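Local atomic coordinates of pks18 (Mycobacterium tuberculosis, PDB entry 1TED), a protein that probably extends medium- and long-chain acyl-CoA starters with malonyl-CoA units to build tri- and tetraketide alpha-pyrones. Residues R82-P87 and Y110-P115; T142-I147 and S206-F211. All coordinates share one frame; numbering follows the deposited sequence.

How the contacts relate
Both contacts border one myristic acid molecule, and their centres lie about 10 Å apart. Segments 82-87 and 206-211 touch directly: Ser206 OG lies 3.3 Å from Val85 N, and Pro87 CB rests 3.5 Å from Ala209 CB. Tyr110 CD1 of contact 1 also packs against Ile147 CD1 of contact 2, 3.4 Å away. Contact 1 meets the fatty acid at its carboxylate end, whereas contact 2 follows it to the terminal methyl. The side chain of His221, a probable substrate-binding residue, is about 7 Å from that of Asn208 in contact 2 and about 10 Å from that of Val85 in contact 1. The Thr144 side chain is about 9 Å from that of Cys175, the likely nucleophile.

Contact 1 (R82-P87 and Y110-P115). With MYR (myristic acid), chain E.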
ATOM      1  N   ARG A  82     -16.707 -12.379  14.453  1.00 35.83           N
ATOM      2  CA  ARG A  82     -16.612 -11.214  15.330  1.00 35.15           C
ATOM      3  C   ARG A  82     -16.813  -9.896  14.616  1.00 34.95           C
ATOM      4  O   ARG A  82     -16.427  -9.742  13.461  1.00 34.65           O
ATOM      5  CB  ARG A  82     -15.253 -11.204  16.027  1.00 34.98           C
ATOM      6  CG  ARG A  82     -14.872 -12.535  16.652  1.00 34.20           C
ATOM      7  CD  ARG A  82     -15.964 -13.069  17.570  1.00 34.43           C
ATOM      8  NE  ARG A  82     -15.447 -14.105  18.459  1.00 37.06           N
ATOM      9  CZ  ARG A  82     -14.911 -13.870  19.654  1.00 35.14           C
ATOM     10  NH1 ARG A  82     -14.826 -12.634  20.123  1.00 34.13           N
ATOM     11  NH2 ARG A  82     -14.440 -14.876  20.372  1.00 38.23           N
ATOM     12  N   MET A  83     -17.413  -8.938  15.313  1.00 33.14           N
ATOM     13  CA  MET A  83     -17.663  -7.639  14.720  1.00 33.60           C
ATOM     14  C   MET A  83     -17.468  -6.481  15.694  1.00 33.77           C
ATOM     15  O   MET A  83     -17.984  -6.499  16.815  1.00 30.49           O
ATOM     16  CB  MET A  83     -19.070  -7.617  14.138  1.00 35.20           C
ATOM     17  CG  MET A  83     -19.285  -8.686  13.075  1.00 35.61           C
ATOM     18  SD  MET A  83     -20.905  -8.620  12.329  1.00 38.46           S
ATOM     19  CE  MET A  83     -20.950 -10.216  11.456  1.00 35.66           C
ATOM     20  N   ALA A  84     -16.709  -5.480  15.248  1.00 34.14           N
ATOM     21  CA  ALA A  84     -16.421  -4.296  16.049  1.00 33.96           C
ATOM     22  C   ALA A  84     -17.708  -3.521  16.250  1.00 35.03           C
ATOM     23  O   ALA A  84     -17.941  -2.906  17.303  1.00 34.21           O
ATOM     24  CB  ALA A  84     -15.396  -3.425  15.330  1.00 32.69           C
ATOM     25  N   VAL A  85     -18.542  -3.571  15.218  1.00 36.10           N
ATOM     26  CA  VAL A  85     -19.826  -2.891  15.190  1.00 38.19           C
ATOM     27  C   VAL A  85     -20.959  -3.890  14.945  1.00 39.65           C
ATOM     28  O   VAL A  85     -20.758  -4.912  14.290  1.00 39.54           O
ATOM     29  CB  VAL A  85     -19.817  -1.808  14.075  1.00 38.37           C
ATOM     30  CG1 VAL A  85     -21.192  -1.639  13.475  1.00 38.03           C
ATOM     31  CG2 VAL A  85     -19.317  -0.485  14.652  1.00 37.09           C
ATOM     32  N   ASP A  86     -22.134  -3.597  15.493  1.00 40.89           N
ATOM     33  CA  ASP A  86     -23.309  -4.447  15.310  1.00 43.18           C
ATOM     34  C   ASP A  86     -24.118  -3.792  14.203  1.00 44.36           C
ATOM     35  O   ASP A  86     -24.938  -2.919  14.467  1.00 43.01           O
ATOM     36  CB  ASP A  86     -24.153  -4.492  16.582  1.00 45.83           C
ATOM     37  CG  ASP A  86     -25.270  -5.516  16.505  1.00 48.19           C
ATOM     38  OD1 ASP A  86     -25.866  -5.676  15.418  1.00 49.01           O
ATOM     39  OD2 ASP A  86     -25.555  -6.160  17.536  1.00 49.90           O
ATOM     40  N   PRO A  87     -23.908  -4.217  12.948  1.00 46.62           N
ATOM     41  CA  PRO A  87     -24.621  -3.648  11.799  1.00 47.67           C
ATOM     42  C   PRO A  87     -26.143  -3.501  11.941  1.00 49.50           C
ATOM     43  O   PRO A  87     -26.738  -2.547  11.434  1.00 48.04           O
ATOM     44  CB  PRO A  87     -24.215  -4.576  10.655  1.00 47.27           C
ATOM     45  CG  PRO A  87     -23.995  -5.887  11.352  1.00 47.45           C
ATOM     46  CD  PRO A  87     -23.221  -5.464  12.565  1.00 45.73           C
ATOM     47  N   TYR A 110     -11.230   3.663  11.832  1.00 30.26           N
ATOM     48  CA  TYR A 110     -10.109   4.097  12.650  1.00 30.99           C
ATOM     49  C   TYR A 110     -10.388   3.897  14.127  1.00 30.52           C
ATOM     50  O   TYR A 110      -9.576   3.328  14.846  1.00 30.47           O
ATOM     51  CB  TYR A 110      -9.797   5.570  12.387  1.00 31.11           C
ATOM     52  CG  TYR A 110      -8.537   6.056  13.073  1.00 29.99           C
ATOM     53  CD1 TYR A 110      -7.277   5.769  12.548  1.00 30.16           C
ATOM     54  CD2 TYR A 110      -8.607   6.806  14.249  1.00 30.98           C
ATOM     55  CE1 TYR A 110      -6.115   6.221  13.171  1.00 31.63           C
ATOM     56  CE2 TYR A 110      -7.448   7.264  14.883  1.00 31.33           C
ATOM     57  CZ  TYR A 110      -6.211   6.967  14.336  1.00 32.49           C
ATOM     58  OH  TYR A 110      -5.075   7.407  14.959  1.00 31.64           O
ATOM     59  N   GLU A 111     -11.547   4.368  14.571  1.00 32.43           N
ATOM     60  CA  GLU A 111     -11.937   4.268  15.975  1.00 34.22           C
ATOM     61  C   GLU A 111     -11.813   2.853  16.544  1.00 32.70           C
ATOM     62  O   GLU A 111     -11.311   2.673  17.652  1.00 31.85           O
ATOM     63  CB  GLU A 111     -13.370   4.776  16.148  1.00 36.94           C
ATOM     64  CG  GLU A 111     -13.858   4.837  17.582  1.00 42.98           C
ATOM     65  CD  GLU A 111     -15.331   5.199  17.666  1.00 47.86           C
ATOM     66  OE1 GLU A 111     -15.771   6.072  16.882  1.00 49.44           O
ATOM     67  OE2 GLU A 111     -16.045   4.616  18.513  1.00 50.30           O
ATOM     68  N   HIS A 112     -12.261   1.849  15.793  1.00 31.46           N
ATOM     69  CA  HIS A 112     -12.179   0.464  16.271  1.00 30.74           C
ATOM     70  C   HIS A 112     -10.903  -0.267  15.878  1.00 30.06           C
ATOM     71  O   HIS A 112     -10.472  -1.179  16.582  1.00 30.87           O
ATOM     72  CB  HIS A 112     -13.382  -0.364  15.791  1.00 28.88           C
ATOM     73  CG  HIS A 112     -14.669  -0.001  16.458  1.00 31.70           C
ATOM     74  ND1 HIS A 112     -15.522   0.961  15.961  1.00 33.25           N
ATOM     75  CD2 HIS A 112     -15.236  -0.450  17.603  1.00 32.95           C
ATOM     76  CE1 HIS A 112     -16.560   1.089  16.769  1.00 33.91           C
ATOM     77  NE2 HIS A 112     -16.411   0.244  17.773  1.00 34.47           N
ATOM     78  N   ALA A 113     -10.297   0.125  14.761  1.00 29.65           N
ATOM     79  CA  ALA A 113      -9.089  -0.554  14.301  1.00 30.25           C
ATOM     80  C   ALA A 113      -7.880  -0.319  15.211  1.00 30.03           C
ATOM     81  O   ALA A 113      -7.147  -1.261  15.540  1.00 30.09           O
ATOM     82  CB  ALA A 113      -8.763  -0.136  12.858  1.00 26.61           C
ATOM     83  N   VAL A 114      -7.693   0.930  15.631  1.00 30.23           N
ATOM     84  CA  VAL A 114      -6.567   1.302  16.483  1.00 29.88           C
ATOM     85  C   VAL A 114      -6.412   0.442  17.740  1.00 29.14           C
ATOM     86  O   VAL A 114      -5.373  -0.185  17.941  1.00 29.09           O
ATOM     87  CB  VAL A 114      -6.655   2.797  16.890  1.00 31.06           C
ATOM     88  CG1 VAL A 114      -5.550   3.138  17.889  1.00 29.48           C
ATOM     89  CG2 VAL A 114      -6.564   3.678  15.642  1.00 29.59           C
ATOM     90  N   PRO A 115      -7.438   0.409  18.608  1.00 28.55           N
ATOM     91  CA  PRO A 115      -7.372  -0.393  19.839  1.00 28.03           C
ATOM     92  C   PRO A 115      -7.001  -1.852  19.566  1.00 26.85           C
ATOM     93  O   PRO A 115      -6.138  -2.426  20.235  1.00 26.28           O
ATOM     94  CB  PRO A 115      -8.788  -0.275  20.402  1.00 26.98           C
ATOM     95  CG  PRO A 115      -9.229   1.052  19.920  1.00 27.74           C
ATOM     96  CD  PRO A 115      -8.728   1.112  18.510  1.00 27.40           C
TER
HETATM   97  C1  MYR E3045     -23.783  -8.828   9.006  1.00 54.00           C
HETATM   98  O1  MYR E3045     -23.890  -9.449  10.061  1.00 54.28           O
HETATM   99  O2  MYR E3045     -24.563  -9.068   8.083  1.00 54.78           O
HETATM  100  C2  MYR E3045     -22.696  -7.765   8.839  1.00 53.49           C
HETATM  101  C3  MYR E3045     -21.646  -8.210   7.820  1.00 51.31           C
HETATM  102  C4  MYR E3045     -20.540  -7.162   7.674  1.00 48.26           C
HETATM  103  C5  MYR E3045     -19.509  -7.578   6.622  1.00 45.41           C
HETATM  104  C6  MYR E3045     -20.103  -7.639   5.212  1.00 42.55           C
HETATM  105  C7  MYR E3045     -20.468  -6.258   4.660  1.00 40.21           C
HETATM  106  C8  MYR E3045     -19.233  -5.393   4.395  1.00 38.57           C
HETATM  107  C9  MYR E3045     -18.337  -6.001   3.315  1.00 38.26           C
HETATM  108  C10 MYR E3045     -17.043  -5.199   3.169  1.00 37.39           C
HETATM  109  C11 MYR E3045     -16.117  -5.842   2.134  1.00 39.06           C
HETATM  110  C12 MYR E3045     -14.798  -5.074   2.023  1.00 37.48           C
HETATM  111  C13 MYR E3045     -13.855  -5.772   1.042  1.00 38.37           C
HETATM  112  C14 MYR E3045     -12.515  -5.039   0.949  1.00 40.58           C
HETATM  113  O   HOH W   1     -19.473  -0.982  18.760  1.00 51.15           O
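The carbonyl oxygen of Ala84 is held by two hydrogen-bond donors, a water and Arg45 NH2, beside the imidazole of His112. The water donates a hydrogen bond to Ala84 O, 2.9 Å away, and makes a weak one of 3.4 Å with His112 NE2, bridging the contact. No direct hydrogen bond joins the segments; the rest is packing, in which one small side chain and one branch of a larger one fit against a single ring. Ala84 CB lies 3.7 Å from His112 CG and as close to His112 CB, while the carbonyl carbon of Ala84 sits over one face of the imidazole, offset toward its rim. Val85 sends CG2 obliquely to His112 CE1, 3.8 Å away, the two side chains meeting at about a right angle. The ring owes this place to chi1 of -71°, which sets CG opposite the carbonyl carbon, and to chi2 of 90°, which turns a ring face toward the Ala84 carbonyl. Its other nitrogen, ND1, makes a weak hydrogen bond with Leu108 O one turn back, which probably helps to steady the ring's rotation.

The same loop lines the acyl site with its other side chains. The extended chain of Met83 brings CE to 3.3 Å from O1 of the myristic acid, and Pro87 CG comes within 3.4 Å of its C2. Thus the loop following strand 80-82 leans on helix 102-125 through His112, which also touches Leu204 of strand 196-204, while Ala113 packs that helix against the same strand and against helix 151-159.

Contact 2 (T142-I147 and S206-F211); sequences TSTGFI and SVNAVF. With MYR (myristic acid), chain E.
Thr144 and Asn208 are where two largely irregular backbones come closest, their CA atoms 7.4 Å apart, the second lying just after a short 3-10 segment, 206-207, with a weak hydrogen bond from Ala209 N back to Ser206 O. Thr144 O lies 3.4 Å from the atom modelled as Asn208 OD1; the amide is probably turned over, and nothing firm rests on which end faces Thr144. What is secure is the way Thr144 divides its branches. With chi1 at 50°, OG1 lies between the backbone N and the carbonyl carbon and hydrogen-bonds to Leu204 N and Glu203 OE2, leaving CG2 to meet the myristic acid at C12, 3.7 Å away. A buried hydroxyl is thereby satisfied by the protein, and the Thr144 side chain turns its methyl to the lipid.

Asn208 borders the lipid with its CB, 3.9 Å from C10, and with its carbonyl O, near C8. Ser206 CA, at 3.7 Å from C4, continues the wall toward the acid end. There the Phe211 ring approaches obliquely, CE1 being 3.1 Å from O2, and the same ring meets that of His221 with planes at about 55°. At the other extremity the terminal methyl C14 ends beside Ser143, 3.6 Å from its CB. Phe146 carries this segment to the dimer interface, where its ring meets Phe146 of the second subunit. Loops leaving the core strands of a thiolase fold thus form the sides of a long acyl tunnel, consistent with the medium- and long-chain acyl-CoA starters this type III polyketide synthase probably accepts.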
ATOM      1  N   THR A 142      -4.679  -3.550   4.780  1.00 26.48           N
ATOM      2  CA  THR A 142      -6.126  -3.472   4.975  1.00 28.15           C
ATOM      3  C   THR A 142      -6.793  -3.203   3.641  1.00 27.97           C
ATOM      4  O   THR A 142      -6.164  -2.694   2.714  1.00 29.39           O
ATOM      5  CB  THR A 142      -6.542  -2.292   5.894  1.00 30.17           C
ATOM      6  OG1 THR A 142      -5.645  -2.207   7.006  1.00 36.36           O
ATOM      7  CG2 THR A 142      -7.969  -2.493   6.403  1.00 24.98           C
ATOM      8  N   SER A 143      -8.079  -3.529   3.560  1.00 26.51           N
ATOM      9  CA  SER A 143      -8.873  -3.273   2.368  1.00 25.54           C
ATOM     10  C   SER A 143     -10.238  -2.769   2.827  1.00 26.17           C
ATOM     11  O   SER A 143     -11.164  -2.645   2.033  1.00 27.77           O
ATOM     12  CB  SER A 143      -9.022  -4.551   1.537  1.00 24.41           C
ATOM     13  OG  SER A 143      -7.790  -4.884   0.915  1.00 21.85           O
ATOM     14  N   THR A 144     -10.348  -2.458   4.118  1.00 27.35           N
ATOM     15  CA  THR A 144     -11.611  -1.991   4.699  1.00 28.25           C
ATOM     16  C   THR A 144     -11.539  -0.656   5.449  1.00 30.91           C
ATOM     17  O   THR A 144     -12.484  -0.295   6.145  1.00 29.71           O
ATOM     18  CB  THR A 144     -12.185  -3.049   5.675  1.00 27.57           C
ATOM     19  OG1 THR A 144     -11.164  -3.454   6.600  1.00 24.99           O
ATOM     20  CG2 THR A 144     -12.695  -4.276   4.908  1.00 24.86           C
ATOM     21  N   GLY A 145     -10.435   0.074   5.293  1.00 34.48           N
ATOM     22  CA  GLY A 145     -10.270   1.344   5.991  1.00 38.06           C
ATOM     23  C   GLY A 145      -9.984   2.581   5.153  1.00 39.60           C
ATOM     24  O   GLY A 145     -10.861   3.086   4.474  1.00 42.37           O
ATOM     25  N   PHE A 146      -8.756   3.081   5.212  1.00 41.49           N
ATOM     26  CA  PHE A 146      -8.322   4.279   4.466  1.00 41.74           C
ATOM     27  C   PHE A 146      -8.548   5.599   5.217  1.00 39.74           C
ATOM     28  O   PHE A 146      -9.623   6.190   5.126  1.00 40.96           O
ATOM     29  CB  PHE A 146      -9.011   4.406   3.084  1.00 42.97           C
ATOM     30  CG  PHE A 146      -9.000   3.144   2.253  1.00 45.70           C
ATOM     31  CD1 PHE A 146      -8.118   2.099   2.529  1.00 48.52           C
ATOM     32  CD2 PHE A 146      -9.899   2.999   1.196  1.00 45.00           C
ATOM     33  CE1 PHE A 146      -8.135   0.926   1.765  1.00 48.79           C
ATOM     34  CE2 PHE A 146      -9.928   1.841   0.427  1.00 45.26           C
ATOM     35  CZ  PHE A 146      -9.047   0.801   0.710  1.00 48.75           C
ATOM     36  N   ILE A 147      -7.537   6.058   5.953  1.00 38.12           N
ATOM     37  CA  ILE A 147      -7.620   7.326   6.685  1.00 36.22           C
ATOM     38  C   ILE A 147      -6.249   7.989   6.771  1.00 35.57           C
ATOM     39  O   ILE A 147      -5.236   7.303   6.758  1.00 33.32           O
ATOM     40  CB  ILE A 147      -8.138   7.165   8.128  1.00 36.24           C
ATOM     41  CG1 ILE A 147      -8.476   5.708   8.406  1.00 34.81           C
ATOM     42  CG2 ILE A 147      -9.327   8.095   8.369  1.00 33.43           C
ATOM     43  CD1 ILE A 147      -7.444   5.016   9.258  1.00 38.25           C
ATOM     44  N   SER A 206     -17.429  -5.292   9.229  1.00 32.45           N
ATOM     45  CA  SER A 206     -18.669  -4.850   9.873  1.00 32.68           C
ATOM     46  C   SER A 206     -18.898  -3.350   9.725  1.00 32.55           C
ATOM     47  O   SER A 206     -20.034  -2.882   9.696  1.00 32.82           O
ATOM     48  CB  SER A 206     -18.672  -5.241  11.365  1.00 35.18           C
ATOM     49  OG  SER A 206     -17.723  -4.508  12.133  1.00 36.14           O
ATOM     50  N   VAL A 207     -17.806  -2.607   9.619  1.00 32.37           N
ATOM     51  CA  VAL A 207     -17.858  -1.165   9.474  1.00 32.71           C
ATOM     52  C   VAL A 207     -18.409  -0.727   8.116  1.00 31.83           C
ATOM     53  O   VAL A 207     -18.843   0.415   7.958  1.00 31.73           O
ATOM     54  CB  VAL A 207     -16.447  -0.570   9.712  1.00 33.89           C
ATOM     55  CG1 VAL A 207     -16.233   0.671   8.894  1.00 37.73           C
ATOM     56  CG2 VAL A 207     -16.287  -0.244  11.173  1.00 34.51           C
ATOM     57  N   ASN A 208     -18.412  -1.632   7.142  1.00 29.61           N
ATOM     58  CA  ASN A 208     -18.912  -1.291   5.815  1.00 28.81           C
ATOM     59  C   ASN A 208     -20.261  -1.928   5.487  1.00 29.00           C
ATOM     60  O   ASN A 208     -20.683  -1.933   4.332  1.00 28.44           O
ATOM     61  CB  ASN A 208     -17.891  -1.682   4.734  1.00 28.77           C
ATOM     62  CG  ASN A 208     -16.589  -0.886   4.833  1.00 27.59           C
ATOM     63  OD1 ASN A 208     -15.644  -1.295   5.513  1.00 25.37           O
ATOM     64  ND2 ASN A 208     -16.542   0.255   4.158  1.00 25.52           N
ATOM     65  N   ALA A 209     -20.939  -2.458   6.502  1.00 31.16           N
ATOM     66  CA  ALA A 209     -22.248  -3.092   6.303  1.00 32.96           C
ATOM     67  C   ALA A 209     -23.244  -2.155   5.609  1.00 35.15           C
ATOM     68  O   ALA A 209     -23.370  -0.981   5.973  1.00 36.53           O
ATOM     69  CB  ALA A 209     -22.809  -3.540   7.639  1.00 31.19           C
ATOM     70  N   VAL A 210     -23.960  -2.678   4.617  1.00 35.72           N
ATOM     71  CA  VAL A 210     -24.932  -1.875   3.881  1.00 36.27           C
ATOM     72  C   VAL A 210     -26.248  -2.621   3.640  1.00 36.85           C
ATOM     73  O   VAL A 210     -27.323  -2.014   3.628  1.00 36.44           O
ATOM     74  CB  VAL A 210     -24.337  -1.415   2.525  1.00 35.94           C
ATOM     75  CG1 VAL A 210     -25.399  -0.765   1.683  1.00 39.67           C
ATOM     76  CG2 VAL A 210     -23.213  -0.418   2.768  1.00 38.08           C
ATOM     77  N   PHE A 211     -26.151  -3.934   3.448  1.00 38.40           N
ATOM     78  CA  PHE A 211     -27.304  -4.800   3.211  1.00 38.17           C
ATOM     79  C   PHE A 211     -28.079  -4.428   1.950  1.00 38.29           C
ATOM     80  O   PHE A 211     -29.233  -4.013   2.013  1.00 38.17           O
ATOM     81  CB  PHE A 211     -28.231  -4.783   4.435  1.00 39.21           C
ATOM     82  CG  PHE A 211     -27.591  -5.336   5.690  1.00 39.85           C
ATOM     83  CD1 PHE A 211     -27.465  -6.709   5.878  1.00 37.95           C
ATOM     84  CD2 PHE A 211     -27.093  -4.481   6.670  1.00 39.93           C
ATOM     85  CE1 PHE A 211     -26.851  -7.222   7.022  1.00 37.80           C
ATOM     86  CE2 PHE A 211     -26.477  -4.989   7.817  1.00 39.16           C
ATOM     87  CZ  PHE A 211     -26.358  -6.364   7.991  1.00 37.63           C
TER
HETATM   88  C1  MYR E3045     -23.783  -8.828   9.006  1.00 54.00           C
HETATM   89  O1  MYR E3045     -23.890  -9.449  10.061  1.00 54.28           O
HETATM   90  O2  MYR E3045     -24.563  -9.068   8.083  1.00 54.78           O
HETATM   91  C2  MYR E3045     -22.696  -7.765   8.839  1.00 53.49           C
HETATM   92  C3  MYR E3045     -21.646  -8.210   7.820  1.00 51.31           C
HETATM   93  C4  MYR E3045     -20.540  -7.162   7.674  1.00 48.26           C
HETATM   94  C5  MYR E3045     -19.509  -7.578   6.622  1.00 45.41           C
HETATM   95  C6  MYR E3045     -20.103  -7.639   5.212  1.00 42.55           C
HETATM   96  C7  MYR E3045     -20.468  -6.258   4.660  1.00 40.21           C
HETATM   97  C8  MYR E3045     -19.233  -5.393   4.395  1.00 38.57           C
HETATM   98  C9  MYR E3045     -18.337  -6.001   3.315  1.00 38.26           C
HETATM   99  C10 MYR E3045     -17.043  -5.199   3.169  1.00 37.39           C
HETATM  100  C11 MYR E3045     -16.117  -5.842   2.134  1.00 39.06           C
HETATM  101  C12 MYR E3045     -14.798  -5.074   2.023  1.00 37.48           C
HETATM  102  C13 MYR E3045     -13.855  -5.772   1.042  1.00 38.37           C
HETATM  103  C14 MYR E3045     -12.515  -5.039   0.949  1.00 40.58           C